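Long-range contacts in uncharacterized protein (Parabacteroides merdae ATCC 43184, PDB 4OPW), which is of unknown function but, as a member of a putative adhesin head-domain family with a solenoid-like stack of strands, may take part in cell adhesion: residues A[29-34]-A[96-101]; A[211-216]-A[235-240]; A[16-21]-A[57-62]; A[149-154]-A[169-174]; A[103-108]-A[124-129]. All blocks are in the same frame, centred on the assembly; numbering follows the deposited sequence.

Contact 1. Residues A[29-34]-A[96-101]; sequences VIDFNY and NANFIA
Phe32 and Asn98 lie at the centre of four backbone hydrogen bonds between parallel strands. Asn98 N reaches Ile30 O at 2.9 Å, and Phe32 N reaches Asn98 O at 2.7 Å; Ile100 N to Phe32 O and Tyr34 N to Ile100 O continue the alternation. The strand axes run 13° apart, which confirms the parallel sense and is consistent with neighbouring rungs of a beta-solenoid, in keeping with the pectate-lyase-like clan.

Polar side chains meet on the face bearing Asp31, Asn33, Asn98 and Ile100. In one of its two conformers Asn98 ND2 gives a bent bond of 2.8 Å to Asp31 OD1, with the carboxylate and amide planes turned 45° from each other; Asp31 OD2 pairs with Lys78. A water donates to Asn33 OD1 and, weakly, to Asn98 O.

On the other face the contact is aromatic. Phe32 CD1 comes within 3.6 Å of Phe99 CE1, the planes inclined by 32° in an oblique pairing. Phe99 lies alongside Tyr34, its CZ 3.6 Å from Tyr34 CB.

Strand 80-85 flanks 31-34 through backbone bonds, while Phe99 and Ala101 pack on strand 119-122. Ile24 of strand 23-27 touches Phe32, Tyr34 and Phe99.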
# COMPACT_ATOMS: atom_id res chain seq x y z
N VAL A 29 10.60 -10.22 -4.01
CA VAL A 29 10.20 -9.80 -5.34
C VAL A 29 9.13 -10.77 -5.87
O VAL A 29 9.40 -11.64 -6.70
CB VAL A 29 11.41 -9.60 -6.28
CG1 VAL A 29 10.95 -9.00 -7.61
CG2 VAL A 29 12.45 -8.70 -5.61
N ILE A 30 7.90 -10.58 -5.35
CA ILE A 30 6.74 -11.41 -5.67
C ILE A 30 5.69 -10.55 -6.31
O ILE A 30 5.43 -9.46 -5.83
CB ILE A 30 6.21 -12.09 -4.36
CG1 ILE A 30 7.26 -13.07 -3.76
CG2 ILE A 30 4.83 -12.77 -4.55
CD1 ILE A 30 7.04 -13.39 -2.29
N ASP A 31 5.07 -11.04 -7.39
CA ASP A 31 3.94 -10.39 -8.02
C ASP A 31 2.70 -10.97 -7.38
O ASP A 31 2.36 -12.11 -7.67
CB ASP A 31 3.96 -10.64 -9.55
CG ASP A 31 5.23 -10.05 -10.13
OD1 ASP A 31 5.38 -8.80 -10.07
OD2 ASP A 31 6.16 -10.83 -10.47
N PHE A 32 2.07 -10.24 -6.45
CA PHE A 32 0.93 -10.75 -5.70
C PHE A 32 -0.38 -10.13 -6.21
O PHE A 32 -0.58 -8.92 -6.08
CB PHE A 32 1.12 -10.48 -4.18
CG PHE A 32 0.25 -11.30 -3.26
CD1 PHE A 32 -1.13 -11.13 -3.24
CD2 PHE A 32 0.82 -12.16 -2.32
CE1 PHE A 32 -1.94 -11.89 -2.38
CE2 PHE A 32 0.02 -12.92 -1.46
CZ PHE A 32 -1.36 -12.77 -1.49
N ASN A 33 -1.24 -10.96 -6.82
CA ASN A 33 -2.51 -10.56 -7.42
C ASN A 33 -3.66 -11.03 -6.55
O ASN A 33 -3.81 -12.23 -6.31
CB ASN A 33 -2.61 -11.13 -8.85
CG ASN A 33 -1.53 -10.55 -9.73
OD1 ASN A 33 -1.35 -9.33 -9.79
ND2 ASN A 33 -0.68 -11.39 -10.33
N TYR A 34 -4.43 -10.07 -6.05
CA TYR A 34 -5.51 -10.35 -5.11
C TYR A 34 -6.86 -9.90 -5.62
O TYR A 34 -6.99 -8.85 -6.25
CB TYR A 34 -5.21 -9.65 -3.74
CG TYR A 34 -6.35 -9.76 -2.76
CD1 TYR A 34 -6.52 -10.90 -1.98
CD2 TYR A 34 -7.31 -8.75 -2.65
CE1 TYR A 34 -7.63 -11.05 -1.15
CE2 TYR A 34 -8.42 -8.89 -1.83
CZ TYR A 34 -8.58 -10.04 -1.07
OH TYR A 34 -9.69 -10.14 -0.27
N ASN A 96 10.48 -5.04 -2.50
CA ASN A 96 10.31 -4.81 -3.92
C ASN A 96 9.26 -5.75 -4.54
O ASN A 96 9.34 -6.12 -5.72
CB ASN A 96 11.67 -4.86 -4.67
CG ASN A 96 11.81 -3.80 -5.74
OD1 ASN A 96 10.82 -3.33 -6.33
ND2 ASN A 96 13.05 -3.41 -6.04
N ALA A 97 8.24 -6.10 -3.75
CA ALA A 97 7.08 -6.86 -4.20
C ALA A 97 6.13 -5.96 -5.00
O ALA A 97 6.22 -4.73 -4.92
CB ALA A 97 6.33 -7.39 -2.97
N ASN A 98 5.26 -6.59 -5.79
CA ASN A 98 4.19 -5.93 -6.50
C ASN A 98 2.89 -6.47 -5.90
O ASN A 98 2.64 -7.68 -5.99
CB ASN A 98 4.27 -6.19 -8.02
CG ASN A 98 5.39 -5.50 -8.78
OD1 ASN A 98 5.94 -4.47 -8.37
ND2 ASN A 98 5.72 -6.04 -9.94
N PHE A 99 2.12 -5.63 -5.20
CA PHE A 99 0.80 -6.04 -4.70
C PHE A 99 -0.25 -5.36 -5.56
O PHE A 99 -0.25 -4.14 -5.66
CB PHE A 99 0.57 -5.74 -3.20
CG PHE A 99 -0.80 -6.20 -2.76
CD1 PHE A 99 -1.02 -7.51 -2.33
CD2 PHE A 99 -1.89 -5.32 -2.77
CE1 PHE A 99 -2.29 -7.94 -1.93
CE2 PHE A 99 -3.16 -5.74 -2.34
CZ PHE A 99 -3.36 -7.06 -1.96
N ILE A 100 -1.12 -6.14 -6.20
CA ILE A 100 -2.18 -5.58 -7.02
C ILE A 100 -3.54 -6.12 -6.56
O ILE A 100 -3.73 -7.34 -6.54
CB ILE A 100 -1.98 -5.86 -8.54
CG1 ILE A 100 -0.66 -5.24 -9.10
CG2 ILE A 100 -3.19 -5.37 -9.35
CD1 ILE A 100 -0.31 -5.65 -10.55
N ALA A 101 -4.49 -5.22 -6.25
CA ALA A 101 -5.87 -5.61 -5.95
C ALA A 101 -6.67 -5.39 -7.24
O ALA A 101 -6.78 -4.25 -7.72
CB ALA A 101 -6.43 -4.80 -4.79
O HOH W 1 1.32 -8.16 -8.98

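Contact 2. Residues A[211-216]-A[235-240]; sequences ATIVGK and GTVEEV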
# COMPACT_ATOMS: atom_id res chain seq x y z
N ALA A 211 -2.21 23.02 8.73
CA ALA A 211 -0.91 22.69 8.13
C ALA A 211 0.26 23.01 9.04
O ALA A 211 0.33 24.10 9.63
CB ALA A 211 -0.75 23.45 6.81
N THR A 212 1.19 22.04 9.15
CA THR A 212 2.40 22.21 9.96
C THR A 212 3.61 21.78 9.15
O THR A 212 3.65 20.65 8.65
CB THR A 212 2.32 21.42 11.28
OG1 THR A 212 1.04 21.63 11.90
CG2 THR A 212 3.45 21.81 12.26
N ILE A 213 4.61 22.67 9.02
CA ILE A 213 5.85 22.36 8.32
C ILE A 213 7.03 22.71 9.20
O ILE A 213 7.06 23.81 9.74
CB ILE A 213 5.98 23.11 6.94
CG1 ILE A 213 4.86 22.67 5.94
CG2 ILE A 213 7.40 22.93 6.34
CD1 ILE A 213 4.77 23.46 4.66
N VAL A 214 8.02 21.79 9.29
CA VAL A 214 9.31 22.04 9.94
C VAL A 214 10.34 21.56 8.92
O VAL A 214 10.49 20.35 8.74
CB VAL A 214 9.51 21.41 11.35
CG1 VAL A 214 10.89 21.76 11.91
CG2 VAL A 214 8.41 21.83 12.31
N GLY A 215 10.95 22.50 8.19
CA GLY A 215 11.91 22.18 7.14
C GLY A 215 11.58 22.79 5.79
O GLY A 215 10.87 23.80 5.74
N LYS A 216 12.04 22.16 4.70
CA LYS A 216 11.90 22.62 3.31
C LYS A 216 10.68 22.05 2.56
O LYS A 216 10.42 22.44 1.42
CB LYS A 216 13.17 22.24 2.51
CG LYS A 216 14.37 23.11 2.83
CD LYS A 216 15.65 22.49 2.27
CE LYS A 216 16.80 22.50 3.26
NZ LYS A 216 17.30 23.88 3.55
N GLY A 235 10.16 25.85 3.60
CA GLY A 235 8.96 25.29 2.99
C GLY A 235 7.75 26.20 3.12
O GLY A 235 7.76 27.11 3.94
N THR A 236 6.74 26.04 2.26
CA THR A 236 5.55 26.91 2.32
C THR A 236 4.27 26.12 2.12
O THR A 236 4.28 24.99 1.61
CB THR A 236 5.61 28.03 1.23
OG1 THR A 236 5.59 27.42 -0.06
CG2 THR A 236 6.81 28.97 1.38
N VAL A 237 3.17 26.77 2.49
CA VAL A 237 1.79 26.31 2.33
C VAL A 237 1.16 27.28 1.33
O VAL A 237 1.11 28.48 1.61
CB VAL A 237 1.03 26.28 3.69
CG1 VAL A 237 -0.39 25.75 3.51
CG2 VAL A 237 1.77 25.46 4.73
N GLU A 238 0.76 26.79 0.15
CA GLU A 238 0.22 27.67 -0.89
C GLU A 238 -0.92 27.02 -1.66
O GLU A 238 -0.90 25.81 -1.89
CB GLU A 238 1.32 28.07 -1.90
CG GLU A 238 2.41 28.99 -1.36
CD GLU A 238 3.55 29.27 -2.31
OE1 GLU A 238 3.30 29.39 -3.53
OE2 GLU A 238 4.70 29.40 -1.84
N GLU A 239 -1.90 27.84 -2.06
CA GLU A 239 -3.01 27.39 -2.88
C GLU A 239 -2.58 27.27 -4.35
O GLU A 239 -1.83 28.12 -4.84
CB GLU A 239 -4.18 28.41 -2.78
CG GLU A 239 -5.46 27.88 -3.39
CD GLU A 239 -6.69 28.77 -3.36
OE1 GLU A 239 -6.56 29.99 -3.62
OE2 GLU A 239 -7.79 28.22 -3.17
N VAL A 240 -3.08 26.27 -5.07
CA VAL A 240 -2.81 26.15 -6.50
C VAL A 240 -4.15 26.31 -7.23
O VAL A 240 -5.15 25.76 -6.80
CB VAL A 240 -2.05 24.88 -6.92
CG1 VAL A 240 -0.58 24.94 -6.50
CG2 VAL A 240 -2.71 23.63 -6.38
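Ile213 and Val237 point in opposite senses and overlap along their sides, bringing Ile213 CD1 to 3.6 Å from Val237 CG2. The same valine methyl lies 3.8 Å from Ala211 CB, so one branch of Val237 touches two residues of strand 211-214. Ile213 CD1 also approaches the backbone, 3.4 Å from Thr236 O. Its CG1 stands anti to the carbonyl carbon (chi1 -63°), and the extended chi2 carries CD1 out to the valine. These methyls meet between strands of two different sheets, at the C-terminal end of the solenoid-like stack.

Beyond them, Gly235 N donates to Gly215 O at 3.0 Å. Gly235 CA lies 3.6 Å from Lys216 O, so the backbones come close here.

Further out, Ile219 of strand 218-221 packs on Ala211 and Ile213, and Val231 of strand 226-232 touches Ile213 and Val237. Arg220 bonds to Thr236 O, the carbonyl that Ile213 CD1 approaches.

The chemistry is thus mainly apolar between the facing strands, with a single direct hydrogen bond fixing the chain where 235-240 begins.

Contact 3. Residues A[16-21]-A[57-62]; sequences ITIDDF and IDIQDR
An isoleucine cluster near the N-terminal end of the strand stack joins the end of strand 11-17 and the chain after it to strand 55-60, outermost in its sheet within this chain. Ile59 makes the largest single contribution. Its CD1 lies 3.7 Å from Ile18 CG1, where the two side chains cross at about a right angle, and 3.5 Å from Asp19 O. The other branch of Ile59, CG2, sits 3.6 Å from Asp20 O. Ile59 CG1 is anti to the carbonyl carbon (chi1 -64°), an orientation that sends CD1 and CG2 to successive carbonyls of 16-21.

Next to it, Ile18 CD1 meets Ile57 CG2 at 3.9 Å. At the far end the backbones close in, with Phe21 CA 3.3 Å from Arg62 O. Arg62 CG comes within 3.8 Å of Asp20 O before the side chain leads away. No direct hydrogen bond links the segments, so the evidence is for van der Waals contact.

Leu64 of strand 63-66 touches Ile18, Phe21, Ile57 and Ile59. Ile43 of strand 42-46 adjoins Ile16, Ile18 and Ile57, and strand 80-85 meets Ile18 and Phe21 through Thr83.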
# COMPACT_ATOMS: atom_id res chain seq x y z
N ILE A 16 -4.06 -24.62 -5.87
CA ILE A 16 -4.62 -25.43 -4.78
C ILE A 16 -5.67 -24.61 -4.06
O ILE A 16 -5.75 -23.39 -4.23
CB ILE A 16 -3.52 -25.96 -3.79
CG1 ILE A 16 -2.80 -24.79 -3.07
CG2 ILE A 16 -2.52 -26.93 -4.49
CD1 ILE A 16 -1.90 -25.17 -1.88
N THR A 17 -6.46 -25.28 -3.21
CA THR A 17 -7.42 -24.56 -2.38
C THR A 17 -6.63 -23.91 -1.26
O THR A 17 -5.51 -24.35 -0.94
CB THR A 17 -8.50 -25.51 -1.84
OG1 THR A 17 -7.84 -26.57 -1.13
CG2 THR A 17 -9.38 -26.07 -2.97
N ILE A 18 -7.19 -22.84 -0.70
CA ILE A 18 -6.56 -22.15 0.43
C ILE A 18 -7.61 -21.87 1.50
O ILE A 18 -8.77 -21.63 1.18
CB ILE A 18 -5.83 -20.86 -0.04
CG1 ILE A 18 -4.90 -20.30 1.07
CG2 ILE A 18 -6.80 -19.78 -0.58
CD1 ILE A 18 -4.00 -19.08 0.63
N ASP A 19 -7.18 -21.89 2.78
CA ASP A 19 -8.02 -21.58 3.93
C ASP A 19 -8.39 -20.09 3.93
O ASP A 19 -7.85 -19.31 3.12
CB ASP A 19 -7.28 -21.93 5.24
CG ASP A 19 -7.17 -23.41 5.60
OD1 ASP A 19 -7.90 -24.22 4.99
OD2 ASP A 19 -6.37 -23.74 6.50
N ASP A 20 -9.30 -19.70 4.83
CA ASP A 20 -9.72 -18.30 4.95
C ASP A 20 -8.61 -17.44 5.54
O ASP A 20 -7.98 -17.82 6.54
CB ASP A 20 -10.97 -18.20 5.86
CG ASP A 20 -12.27 -18.72 5.27
OD1 ASP A 20 -12.27 -19.12 4.09
OD2 ASP A 20 -13.29 -18.72 6.00
N PHE A 21 -8.38 -16.28 4.93
CA PHE A 21 -7.45 -15.27 5.45
C PHE A 21 -8.09 -13.90 5.30
O PHE A 21 -8.88 -13.70 4.38
CB PHE A 21 -6.06 -15.33 4.77
CG PHE A 21 -6.06 -15.03 3.29
CD1 PHE A 21 -5.91 -13.72 2.83
CD2 PHE A 21 -6.20 -16.05 2.36
CE1 PHE A 21 -5.95 -13.43 1.46
CE2 PHE A 21 -6.20 -15.77 0.98
CZ PHE A 21 -6.09 -14.46 0.54
N ILE A 57 3.24 -21.32 2.12
CA ILE A 57 1.88 -20.77 2.20
C ILE A 57 1.44 -21.12 3.60
O ILE A 57 1.26 -22.30 3.91
CB ILE A 57 0.91 -21.33 1.10
CG1 ILE A 57 1.41 -20.98 -0.32
CG2 ILE A 57 -0.54 -20.83 1.34
CD1 ILE A 57 0.84 -21.89 -1.41
N ASP A 58 1.38 -20.12 4.48
CA ASP A 58 1.03 -20.41 5.86
C ASP A 58 0.00 -19.43 6.39
O ASP A 58 0.19 -18.22 6.26
CB ASP A 58 2.29 -20.36 6.73
CG ASP A 58 2.08 -20.99 8.11
OD1 ASP A 58 1.57 -22.13 8.17
OD2 ASP A 58 2.47 -20.37 9.11
N ILE A 59 -1.08 -19.94 6.98
CA ILE A 59 -2.11 -19.07 7.56
C ILE A 59 -2.15 -19.31 9.08
O ILE A 59 -2.30 -20.45 9.54
CB ILE A 59 -3.51 -19.27 6.89
CG1 ILE A 59 -3.46 -18.86 5.40
CG2 ILE A 59 -4.61 -18.47 7.63
CD1 ILE A 59 -4.69 -19.26 4.57
N GLN A 60 -1.94 -18.23 9.84
CA GLN A 60 -1.98 -18.24 11.31
C GLN A 60 -2.92 -17.14 11.75
O GLN A 60 -2.71 -15.99 11.36
CB GLN A 60 -0.57 -18.03 11.91
CG GLN A 60 0.47 -19.12 11.58
CD GLN A 60 0.08 -20.50 12.07
OE1 GLN A 60 -0.46 -20.68 13.16
NE2 GLN A 60 0.39 -21.51 11.27
N ASP A 61 -4.00 -17.49 12.48
CA ASP A 61 -4.99 -16.51 12.97
C ASP A 61 -5.48 -15.60 11.79
O ASP A 61 -5.52 -14.37 11.90
CB ASP A 61 -4.38 -15.68 14.13
CG ASP A 61 -5.33 -14.72 14.83
OD1 ASP A 61 -6.54 -15.03 14.90
OD2 ASP A 61 -4.87 -13.64 15.27
N ARG A 62 -5.82 -16.25 10.66
CA ARG A 62 -6.33 -15.65 9.41
C ARG A 62 -5.30 -14.68 8.74
O ARG A 62 -5.68 -13.93 7.84
CB ARG A 62 -7.70 -14.97 9.61
CG ARG A 62 -8.82 -16.01 9.82
CD ARG A 62 -10.16 -15.36 10.15
NE ARG A 62 -10.14 -14.69 11.45
CZ ARG A 62 -11.05 -13.83 11.87
NH1 ARG A 62 -12.08 -13.50 11.09
NH2 ARG A 62 -10.94 -13.27 13.07

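Contact 4. Residues A[149-154]-A[169-174]; sequences DKLECS and EEADYS. With EDO (1,2-ethanediol), chain E.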
# COMPACT_ATOMS: atom_id res chain seq x y z
N ASP A 149 -14.46 7.24 5.56
CA ASP A 149 -14.81 8.22 6.58
C ASP A 149 -13.50 8.85 7.04
O ASP A 149 -13.28 10.03 6.82
CB ASP A 149 -15.61 7.58 7.73
CG ASP A 149 -17.02 7.19 7.32
OD1 ASP A 149 -17.65 7.95 6.54
OD2 ASP A 149 -17.49 6.12 7.76
N LYS A 150 -12.57 8.03 7.57
CA LYS A 150 -11.26 8.48 8.00
C LYS A 150 -10.18 7.99 7.06
O LYS A 150 -10.09 6.80 6.80
CB LYS A 150 -10.97 8.00 9.44
CG LYS A 150 -9.63 8.51 10.01
CD LYS A 150 -9.56 10.06 10.11
CE LYS A 150 -8.15 10.55 10.32
NZ LYS A 150 -7.62 10.10 11.65
N LEU A 151 -9.33 8.92 6.58
CA LEU A 151 -8.16 8.60 5.75
C LEU A 151 -6.90 8.98 6.50
O LEU A 151 -6.80 10.11 7.02
CB LEU A 151 -8.24 9.36 4.40
CG LEU A 151 -7.05 9.27 3.46
CD1 LEU A 151 -6.80 7.81 2.99
CD2 LEU A 151 -7.27 10.18 2.26
N GLU A 152 -5.95 8.04 6.59
CA GLU A 152 -4.65 8.26 7.21
C GLU A 152 -3.61 7.89 6.18
O GLU A 152 -3.64 6.78 5.63
CB GLU A 152 -4.48 7.50 8.51
CG GLU A 152 -5.38 8.07 9.61
CD GLU A 152 -5.53 7.21 10.84
OE1 GLU A 152 -4.79 6.21 10.97
OE2 GLU A 152 -6.41 7.53 11.68
N CYS A 153 -2.73 8.86 5.89
CA CYS A 153 -1.64 8.71 4.94
C CYS A 153 -0.38 9.14 5.58
O CYS A 153 -0.25 10.28 6.04
CB CYS A 153 -1.90 9.48 3.66
SG CYS A 153 -3.06 8.69 2.54
N SER A 154 0.58 8.24 5.58
CA SER A 154 1.88 8.58 6.14
C SER A 154 3.02 8.04 5.32
O SER A 154 2.98 6.89 4.83
CB SER A 154 1.99 8.06 7.56
OG SER A 154 0.83 8.39 8.32
N GLU A 169 -14.03 11.93 4.80
CA GLU A 169 -14.66 12.94 5.66
C GLU A 169 -13.58 13.72 6.42
O GLU A 169 -13.70 14.93 6.62
CB GLU A 169 -15.67 12.30 6.63
CG GLU A 169 -16.96 11.86 5.95
CD GLU A 169 -17.80 13.04 5.50
OE1 GLU A 169 -18.40 13.71 6.37
OE2 GLU A 169 -17.80 13.33 4.28
N GLU A 170 -12.51 13.00 6.81
CA GLU A 170 -11.34 13.53 7.53
C GLU A 170 -10.11 12.87 6.97
O GLU A 170 -10.14 11.68 6.66
CB GLU A 170 -11.40 13.25 9.04
CG GLU A 170 -12.62 13.76 9.79
CD GLU A 170 -12.65 13.43 11.27
OE1 GLU A 170 -12.16 12.34 11.65
OE2 GLU A 170 -13.19 14.25 12.04
N ALA A 171 -9.01 13.63 6.85
CA ALA A 171 -7.75 13.05 6.40
C ALA A 171 -6.59 13.57 7.21
O ALA A 171 -6.52 14.78 7.49
CB ALA A 171 -7.51 13.31 4.91
N ASP A 172 -5.68 12.66 7.59
CA ASP A 172 -4.43 13.00 8.26
C ASP A 172 -3.32 12.62 7.31
O ASP A 172 -3.14 11.43 7.01
CB ASP A 172 -4.27 12.27 9.61
CG ASP A 172 -5.21 12.69 10.72
OD1 ASP A 172 -5.77 13.80 10.65
OD2 ASP A 172 -5.36 11.92 11.70
N TYR A 173 -2.63 13.64 6.76
CA TYR A 173 -1.52 13.44 5.83
C TYR A 173 -0.24 13.78 6.52
O TYR A 173 -0.14 14.85 7.14
CB TYR A 173 -1.68 14.30 4.57
CG TYR A 173 -2.88 14.01 3.71
CD1 TYR A 173 -2.96 12.84 2.97
CD2 TYR A 173 -3.88 14.96 3.54
CE1 TYR A 173 -4.04 12.60 2.11
CE2 TYR A 173 -4.95 14.74 2.67
CZ TYR A 173 -5.03 13.55 1.96
OH TYR A 173 -6.06 13.32 1.08
N SER A 174 0.77 12.88 6.45
CA SER A 174 2.04 13.16 7.11
C SER A 174 3.22 12.68 6.26
O SER A 174 3.14 11.63 5.64
CB SER A 174 2.10 12.52 8.49
OG SER A 174 1.11 13.01 9.37
C1 EDO E . -17.85 4.54 3.15
O1 EDO E . -19.15 4.99 2.79
C2 EDO E . -17.38 5.30 4.40
O2 EDO E . -17.45 6.70 4.16
O HOH W 2 -0.83 10.66 8.83
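The Tyr173 ring receives Cys153 at its edge: Cys153 CB lies near the ring plane, 3.6 Å from Tyr173 CD1. In the conformer modelled here the sulfur is oblique to the ring, with Cys153 SG 5.2 Å from the Tyr173 centroid and 74° off the normal. Leu151 CD2 also approaches obliquely, 3.6 Å from Tyr173 OH. Among the carboxylates, that of Asp172 is met from above its plane, 62° out of it, by Lys150 NZ at 2.9 Å from Asp172 OD2. Glu152 instead offers its anti lone pair, and its OE2 lies 2.8 Å from the same Lys150 NZ. Bends at chi2 and chi4 bring NZ between the two carboxylates. This salt-bridge network probably offsets the repulsion expected between Glu152 and Asp172.

The backbones form parallel strands in exact register, their axes 4° apart, consistent with one face of a beta-solenoid whose successive turns stack side by side. Leu151 N to Glu170 O, Asp172 N to Leu151 O, Cys153 N to Asp172 O and Ser174 N to Cys153 O bond in alternation. At the start Asp149 O accepts twice, from Glu169 N and from Glu170 N.

Strands 130-136 and 191-197 flank the pair. Leu163 touches Leu151 and Cys153, whereas Ile181 and Ala183 touch Tyr173. A water bridges Cys153 O and Ser154 OG, and reaches Ser174 OG in one conformer. Ethanediol O2, probably from the crystallisation liquor, donates to Asp149 OD1 at 2.7 Å, again in one conformer.

Contact 5. Residues A[103-108]-A[124-129]; sequences SPLKGD and QKVEVG. With EDO (1,2-ethanediol), chain E.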
# COMPACT_ATOMS: atom_id res chain seq x y z
N SER A 103 -9.88 -6.13 -7.80
CA SER A 103 -11.30 -6.08 -7.49
C SER A 103 -11.57 -4.88 -6.64
O SER A 103 -10.65 -4.40 -5.98
CB SER A 103 -11.71 -7.35 -6.72
OG SER A 103 -11.27 -7.26 -5.38
N PRO A 104 -12.85 -4.45 -6.50
CA PRO A 104 -13.16 -3.45 -5.47
C PRO A 104 -12.86 -4.05 -4.09
O PRO A 104 -12.78 -5.29 -3.95
CB PRO A 104 -14.66 -3.19 -5.66
CG PRO A 104 -15.01 -3.73 -7.01
CD PRO A 104 -14.07 -4.92 -7.19
N LEU A 105 -12.64 -3.19 -3.10
CA LEU A 105 -12.36 -3.61 -1.73
C LEU A 105 -13.33 -2.95 -0.76
O LEU A 105 -13.60 -1.75 -0.88
CB LEU A 105 -10.92 -3.27 -1.32
CG LEU A 105 -9.79 -3.91 -2.14
CD1 LEU A 105 -8.46 -3.31 -1.78
CD2 LEU A 105 -9.77 -5.42 -1.97
N LYS A 106 -13.85 -3.73 0.18
CA LYS A 106 -14.81 -3.20 1.15
C LYS A 106 -14.46 -3.71 2.55
O LYS A 106 -13.66 -4.63 2.68
CB LYS A 106 -16.25 -3.56 0.76
CG LYS A 106 -16.57 -5.06 0.79
CD LYS A 106 -18.05 -5.34 0.51
CE LYS A 106 -18.32 -6.82 0.49
NZ LYS A 106 -18.11 -7.42 1.82
N GLY A 107 -15.04 -3.10 3.56
CA GLY A 107 -14.81 -3.50 4.94
C GLY A 107 -14.78 -2.33 5.89
O GLY A 107 -14.74 -1.18 5.45
N ASP A 108 -14.79 -2.62 7.19
CA ASP A 108 -14.73 -1.57 8.21
C ASP A 108 -13.40 -0.81 8.13
O ASP A 108 -13.38 0.42 8.26
CB ASP A 108 -14.89 -2.18 9.63
CG ASP A 108 -16.25 -2.78 9.95
OD1 ASP A 108 -17.24 -2.44 9.25
OD2 ASP A 108 -16.33 -3.59 10.89
N GLN A 124 -9.27 -0.85 -8.26
CA GLN A 124 -10.73 -0.62 -8.28
C GLN A 124 -11.19 0.02 -6.98
O GLN A 124 -10.42 0.09 -6.01
CB GLN A 124 -11.48 -1.90 -8.62
CG GLN A 124 -11.35 -2.28 -10.10
CD GLN A 124 -11.95 -3.62 -10.44
OE1 GLN A 124 -11.26 -4.54 -10.88
NE2 GLN A 124 -13.25 -3.76 -10.28
N LYS A 125 -12.42 0.55 -6.96
CA LYS A 125 -12.91 1.34 -5.83
C LYS A 125 -12.73 0.65 -4.46
O LYS A 125 -13.12 -0.50 -4.26
CB LYS A 125 -14.38 1.76 -6.03
CG LYS A 125 -14.88 2.76 -4.99
CD LYS A 125 -16.32 3.17 -5.25
CE LYS A 125 -16.74 4.34 -4.40
NZ LYS A 125 -18.10 4.82 -4.76
N VAL A 126 -12.11 1.39 -3.55
CA VAL A 126 -11.91 1.00 -2.15
C VAL A 126 -12.97 1.76 -1.33
O VAL A 126 -12.96 2.99 -1.32
CB VAL A 126 -10.47 1.31 -1.67
CG1 VAL A 126 -10.29 0.97 -0.18
CG2 VAL A 126 -9.43 0.58 -2.53
N GLU A 127 -13.92 1.03 -0.71
CA GLU A 127 -14.96 1.67 0.10
C GLU A 127 -14.90 1.09 1.49
O GLU A 127 -15.37 -0.02 1.71
CB GLU A 127 -16.35 1.52 -0.55
CG GLU A 127 -17.44 2.21 0.25
CD GLU A 127 -18.68 2.65 -0.50
OE1 GLU A 127 -18.84 2.29 -1.69
OE2 GLU A 127 -19.49 3.39 0.12
N VAL A 128 -14.29 1.83 2.42
CA VAL A 128 -14.07 1.37 3.79
C VAL A 128 -14.37 2.47 4.79
O VAL A 128 -14.42 3.63 4.41
CB VAL A 128 -12.59 0.88 3.96
CG1 VAL A 128 -12.32 -0.39 3.15
CG2 VAL A 128 -11.57 1.98 3.64
N GLY A 129 -14.56 2.10 6.06
CA GLY A 129 -14.79 3.08 7.12
C GLY A 129 -13.51 3.85 7.42
O GLY A 129 -13.54 5.06 7.59
C1 EDO E . -17.85 4.54 3.15
O1 EDO E . -19.15 4.99 2.79
C2 EDO E . -17.38 5.30 4.40
O2 EDO E . -17.45 6.70 4.16
O HOH W 3 -8.75 -2.10 -5.59
O HOH W 4 -17.62 -0.82 3.14
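Leu105 and Val126 lie side by side and point the same way, with Leu105 CD1 4.1 Å from Val126 CG2. Leu105 has CG anti to its carbonyl carbon (chi1 -60°), and Val126 CG2 is likewise anti to its own; with the extended chi2 of Leu105, these settings bring the two methyls abreast. Pro104 and Gln124 also run alongside each other, while Pro104 CB approaches the backbone at Lys125 O, 3.4 Å away. Further along, Val128 turns CG1 over the glycine backbone, 3.4 Å from Gly107 O.

Between these side chains the strands are parallel, and the end-to-end directions of the segments differ by 4°. Leu105 N donates to Lys125 O at 3.0 Å, and Glu127 N to Leu105 O at 2.8 Å. The pairing then slackens: Gly129 N to Gly107 O is weak at 3.3 Å. Here both chains turn a corner, at 107-108 and at 129, and pass into strands 109-114 and 130-136 on another face, consistent with consecutive turns of a beta-solenoid.

Leu110, just past the first corner, touches Leu105, Val126 and Val128. Waters bridge the backbones at two places, one between Ser103 O and Gln124 N, the other accepting weakly from Gly107 N and donating to Glu127 O. Ser103 OG bonds to Pro104 O and to Gln36 N. Ethanediol O1 donates to Glu127 OE2 at 3.1 Å.

In the fold
From the N terminus, contact 3 is the first to open, at 16-21; contact 1 opens at 29-34 before contact 3 closes at 57-62, so their loops cross, and Tyr34 packs on Phe21 where they meet. Contact 1 closes at 96-101, and contacts 5, 4 and 2 follow in series with shorter loops of 14 to 18 residues. Tyr34 also touches Leu105, joining contact 1 to contact 5. Gly129 O probably accepts hydrogen bonds from Asp149 N and Lys150 N, linking contact 5 to contact 4. Contacts 1, 4 and 5 join neighbouring parallel strands, while contacts 2 and 3, their centres about 45 Å apart, join strands of different sheets near the two ends.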